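Local coordinates for protein-tyrosine-phosphatase AMSI (Erwinia amylovora, PDB 4D74), which probably removes phosphate from phosphotyrosine in proteins, as a low molecular weight tyrosine phosphatase that may be required for producing the virulence exopolysaccharide amylovoran, at residues R47-K50 and A51-E55. The protein carries 1 engineered substitution. Sequence-based numbering, arbitrary orientation.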
# COMPACT_ATOMS: atom_id res chain seq x y z
N ARG A 47 -0.90 -12.83 16.29
CA ARG A 47 -0.69 -12.61 17.69
C ARG A 47 0.01 -11.29 18.00
O ARG A 47 -0.20 -10.72 19.07
CB ARG A 47 -0.01 -13.80 18.33
CG ARG A 47 -0.84 -15.08 18.22
CD ARG A 47 -2.19 -14.99 18.90
NE ARG A 47 -2.91 -16.25 18.78
CZ ARG A 47 -2.76 -17.29 19.61
NH1 ARG A 47 -1.92 -17.24 20.64
NH2 ARG A 47 -3.46 -18.40 19.39
N LEU A 48 0.83 -10.80 17.09
CA LEU A 48 1.41 -9.47 17.24
C LEU A 48 0.29 -8.41 17.21
O LEU A 48 0.27 -7.50 18.05
CB LEU A 48 2.39 -9.23 16.10
CG LEU A 48 3.77 -9.84 16.29
CD1 LEU A 48 4.52 -9.91 14.96
CD2 LEU A 48 4.56 -9.04 17.31
N LEU A 49 -0.64 -8.53 16.27
CA LEU A 49 -1.78 -7.60 16.21
C LEU A 49 -2.66 -7.73 17.44
O LEU A 49 -3.12 -6.72 17.98
CB LEU A 49 -2.59 -7.78 14.95
CG LEU A 49 -1.90 -7.26 13.70
CD1 LEU A 49 -2.69 -7.74 12.52
CD2 LEU A 49 -1.75 -5.73 13.66
N LYS A 50 -2.92 -8.95 17.90
CA LYS A 50 -3.77 -9.14 19.08
C LYS A 50 -3.17 -8.52 20.31
O LYS A 50 -3.93 -7.94 21.14
CB LYS A 50 -4.07 -10.65 19.27
CG LYS A 50 -5.15 -10.96 20.32
CD LYS A 50 -6.50 -10.28 20.03
CE LYS A 50 -7.61 -10.90 20.87
NZ LYS A 50 -8.84 -10.09 20.76
N ALA A 51 -1.87 -8.60 20.46
CA ALA A 51 -1.15 -8.01 21.62
C ALA A 51 -1.35 -6.50 21.67
O ALA A 51 -1.52 -5.92 22.73
CB ALA A 51 0.32 -8.36 21.57
N ALA A 52 -1.37 -5.88 20.50
CA ALA A 52 -1.60 -4.44 20.37
C ALA A 52 -3.06 -4.02 20.43
O ALA A 52 -3.37 -2.86 20.83
CB ALA A 52 -0.97 -3.95 19.09
N LEU A 53 -3.95 -4.90 20.02
CA LEU A 53 -5.35 -4.63 19.86
C LEU A 53 -6.21 -5.65 20.62
O LEU A 53 -6.99 -6.39 20.04
CB LEU A 53 -5.70 -4.64 18.37
CG LEU A 53 -4.88 -3.72 17.46
CD1 LEU A 53 -5.14 -4.03 15.98
CD2 LEU A 53 -5.24 -2.28 17.80
N PRO A 54 -6.12 -5.63 21.95
CA PRO A 54 -6.78 -6.67 22.74
C PRO A 54 -8.29 -6.73 22.55
O PRO A 54 -8.87 -7.82 22.66
CB PRO A 54 -6.42 -6.30 24.19
CG PRO A 54 -6.07 -4.85 24.14
CD PRO A 54 -5.40 -4.66 22.80
N GLU A 55 -8.93 -5.61 22.23
CA GLU A 55 -10.40 -5.60 22.10
C GLU A 55 -10.92 -5.86 20.70
O GLU A 55 -12.13 -5.91 20.49
CB GLU A 55 -10.97 -4.27 22.63
CG GLU A 55 -10.71 -4.05 24.12
CD GLU A 55 -10.90 -5.31 24.97
OE1 GLU A 55 -12.00 -5.92 24.92
OE2 GLU A 55 -9.95 -5.68 25.69
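The last turn of helix 41-52 closes with A51 N bonded to R47 O (3.0 Å) and L53 N to L49 O (2.9 Å), while A52 N reaches L48 O and L49 O only weakly. L53 is the first residue to leave helical geometry, and its N also makes a weak bond to K50 O. Beyond it the chain turns, and P54 CA lies 3.5 Å from K50 O in a CA-H...O contact. The K50 side chain reaches forward over the turn: CG stands anti to the backbone N (chi1 -170°) and the side chain bends at chi2 (57°), carrying CD past L53 O and NZ to P54 O (3.0 Å), which it meets from above the carbonyl plane. The same ammonium group bonds R56 O, so one lysine holds two carbonyls of the chain leaving the helix, those of P54 and R56. L53 lays CB against L49 O (3.3 Å), and its CD1 comes within 4.4 Å of L49 CD2. Helix 41-52 is the connection of a beta-alpha-beta unit: L49 packs on I31 and V33 of strand 30-35 and on I58 of strand 57-62, whereas L48 and A52 face helix 147-169.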